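Local coordinates for Tle cognate immunity protein 4 C-terminal domain-containing protein (Pseudomonas aeruginosa PAO1, PDB 4R1D) that binds the type VI secretion lipase effector Tle4 as its immunity protein, probably protecting the producing cell from it, at residues T104-R109 with I149-I154. Sequence-based numbering, arbitrary orientation.
Sequences TWHVYR and IDHAYI
The phenol oxygen of Tyr108 donates a hydrogen bond to the carbonyl oxygen of Asp150, with OH and O 2.6 Å apart. The acceptor belongs to a type II beta turn, Ile149 to Ala152, that joins the antiparallel strands 146-149 and 152-155. The bond therefore ties this hairpin, in the C-terminal family region, to strand 107-115 in the N-terminal one. The oxygen of Asp150 lies in the plane of the tyrosine ring at its edge, and the hydroxyl approaches in the carbonyl plane at a C=O...donor angle of 154°. Two apolar groups pack obliquely against the ring: Ile149 CD1 along its CD1-CE1 side, 3.6 Å from Tyr108 CE1, and the Ala152 methyl beside the hydroxyl, its CB 3.3 Å from Tyr108 OH. Val99 and Ile35, on the strands flanking 107-115, also touch the tyrosine. Arg136 also holds the turn, its guanidinium hydrogen-bonding the carbonyl oxygens of Ile149 and Ala152. Two residues earlier, His106 extends the interface. Its CG stands anti to the carbonyl carbon (chi1 -58°), turning the imidazole toward His151, whose ring is inclined to it by 31° with centroids 5.0 Å apart. His151 CB makes a CH-pi contact over the His106 ring face, 3.8 Å from its centroid and nearly on the ring normal.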
loop_
_atom_site.group_PDB
_atom_site.type_symbol
_atom_site.label_atom_id
_atom_site.label_comp_id
_atom_site.label_asym_id
_atom_site.label_seq_id
_atom_site.Cartn_x
_atom_site.Cartn_y
_atom_site.Cartn_z
ATOM N N THR B 104 -7.199 36.607 12.651
ATOM C CA THR B 104 -8.376 35.772 12.826
ATOM C C THR B 104 -7.945 34.354 13.188
ATOM O O THR B 104 -7.169 33.721 12.477
ATOM C CB THR B 104 -9.274 35.730 11.573
ATOM O OG1 THR B 104 -9.865 37.018 11.361
ATOM C CG2 THR B 104 -10.392 34.722 11.767
ATOM N N TRP B 105 -8.472 33.866 14.296
ATOM C CA TRP B 105 -8.097 32.570 14.839
ATOM C C TRP B 105 -8.633 31.411 14.002
ATOM O O TRP B 105 -9.831 31.327 13.735
ATOM C CB TRP B 105 -8.638 32.479 16.264
ATOM C CG TRP B 105 -8.071 31.389 17.105
ATOM C CD1 TRP B 105 -6.986 31.469 17.929
ATOM C CD2 TRP B 105 -8.573 30.061 17.227
ATOM N NE1 TRP B 105 -6.779 30.266 18.558
ATOM C CE2 TRP B 105 -7.742 29.383 18.142
ATOM C CE3 TRP B 105 -9.646 29.375 16.650
ATOM C CZ2 TRP B 105 -7.949 28.057 18.495
ATOM C CZ3 TRP B 105 -9.850 28.058 17.000
ATOM C CH2 TRP B 105 -9.009 27.412 17.917
ATOM N N HIS B 106 -7.730 30.531 13.576
ATOM C CA HIS B 106 -8.093 29.228 13.028
ATOM C C HIS B 106 -7.020 28.280 13.523
ATOM O O HIS B 106 -5.861 28.675 13.657
ATOM C CB HIS B 106 -8.070 29.217 11.497
ATOM C CG HIS B 106 -8.981 30.221 10.867
ATOM N ND1 HIS B 106 -10.355 30.104 10.901
ATOM C CD2 HIS B 106 -8.716 31.357 10.181
ATOM C CE1 HIS B 106 -10.897 31.127 10.263
ATOM N NE2 HIS B 106 -9.923 31.904 9.819
ATOM N N VAL B 107 -7.398 27.037 13.769
ATOM C CA VAL B 107 -6.465 26.058 14.321
ATOM C C VAL B 107 -5.990 25.045 13.288
ATOM O O VAL B 107 -6.758 24.636 12.428
ATOM C CB VAL B 107 -7.116 25.306 15.486
ATOM C CG1 VAL B 107 -6.750 23.845 15.446
ATOM C CG2 VAL B 107 -6.675 25.909 16.778
ATOM N N TYR B 108 -4.720 24.652 13.383
ATOM C CA TYR B 108 -4.145 23.656 12.484
ATOM C C TYR B 108 -3.308 22.646 13.241
ATOM O O TYR B 108 -2.672 22.985 14.241
ATOM C CB TYR B 108 -3.268 24.336 11.426
ATOM C CG TYR B 108 -4.019 25.383 10.652
ATOM C CD1 TYR B 108 -4.554 25.105 9.400
ATOM C CD2 TYR B 108 -4.232 26.646 11.199
ATOM C CE1 TYR B 108 -5.255 26.063 8.702
ATOM C CE2 TYR B 108 -4.934 27.596 10.520
ATOM C CZ TYR B 108 -5.442 27.311 9.273
ATOM O OH TYR B 108 -6.139 28.291 8.606
ATOM N N ARG B 109 -3.296 21.410 12.742
ATOM C CA ARG B 109 -2.421 20.379 13.272
ATOM C C ARG B 109 -1.382 20.035 12.208
ATOM O O ARG B 109 -1.730 19.807 11.059
ATOM C CB ARG B 109 -3.216 19.127 13.628
ATOM C CG ARG B 109 -2.353 18.018 14.190
ATOM C CD ARG B 109 -3.147 16.735 14.392
ATOM N NE ARG B 109 -2.469 15.832 15.318
ATOM C CZ ARG B 109 -2.907 14.617 15.639
ATOM N NH1 ARG B 109 -4.020 14.145 15.100
ATOM N NH2 ARG B 109 -2.226 13.869 16.504
ATOM N N ILE B 149 -3.285 28.036 2.279
ATOM C CA ILE B 149 -3.917 26.798 2.719
ATOM C C ILE B 149 -5.358 27.147 3.127
ATOM O O ILE B 149 -5.807 28.274 2.891
ATOM C CB ILE B 149 -3.134 26.169 3.890
ATOM C CG1 ILE B 149 -3.174 27.078 5.123
ATOM C CG2 ILE B 149 -1.670 25.917 3.473
ATOM C CD1 ILE B 149 -2.541 26.476 6.361
ATOM N N ASP B 150 -6.083 26.205 3.729
ATOM C CA ASP B 150 -7.439 26.495 4.191
ATOM C C ASP B 150 -7.428 27.679 5.150
ATOM O O ASP B 150 -6.739 27.640 6.165
ATOM C CB ASP B 150 -8.031 25.308 4.946
ATOM C CG ASP B 150 -7.951 24.028 4.167
ATOM O OD1 ASP B 150 -8.890 23.736 3.398
ATOM O OD2 ASP B 150 -6.945 23.321 4.319
ATOM N N HIS B 151 -8.194 28.719 4.828
ATOM C CA HIS B 151 -8.429 29.830 5.754
ATOM C C HIS B 151 -7.191 30.640 6.135
ATOM O O HIS B 151 -7.242 31.473 7.041
ATOM C CB HIS B 151 -9.096 29.324 7.033
ATOM C CG HIS B 151 -10.381 28.597 6.799
ATOM N ND1 HIS B 151 -11.568 29.248 6.534
ATOM C CD2 HIS B 151 -10.666 27.274 6.798
ATOM C CE1 HIS B 151 -12.531 28.354 6.378
ATOM N NE2 HIS B 151 -12.008 27.148 6.527
ATOM N N ALA B 152 -6.077 30.411 5.461
ATOM C CA ALA B 152 -4.866 31.116 5.828
ATOM C C ALA B 152 -3.807 31.071 4.740
ATOM O O ALA B 152 -4.018 30.503 3.668
ATOM C CB ALA B 152 -4.310 30.546 7.137
ATOM N N TYR B 153 -2.670 31.696 5.020
ATOM C CA TYR B 153 -1.496 31.511 4.190
ATOM C C TYR B 153 -0.233 31.660 5.008
ATOM O O TYR B 153 -0.191 32.396 5.989
ATOM C CB TYR B 153 -1.479 32.471 3.003
ATOM C CG TYR B 153 -1.355 33.936 3.368
ATOM C CD1 TYR B 153 -2.468 34.676 3.763
ATOM C CD2 TYR B 153 -0.131 34.581 3.283
ATOM C CE1 TYR B 153 -2.351 36.021 4.084
ATOM C CE2 TYR B 153 -0.008 35.919 3.597
ATOM C CZ TYR B 153 -1.116 36.631 3.995
ATOM O OH TYR B 153 -0.967 37.967 4.303
ATOM N N ILE B 154 0.796 30.936 4.605
ATOM C CA ILE B 154 2.072 31.011 5.281
ATOM C C ILE B 154 2.845 32.133 4.615
ATOM O O ILE B 154 3.277 32.011 3.471
ATOM C CB ILE B 154 2.812 29.667 5.175
ATOM C CG1 ILE B 154 1.932 28.557 5.749
ATOM C CG2 ILE B 154 4.163 29.748 5.899
ATOM C CD1 ILE B 154 2.428 27.145 5.482
#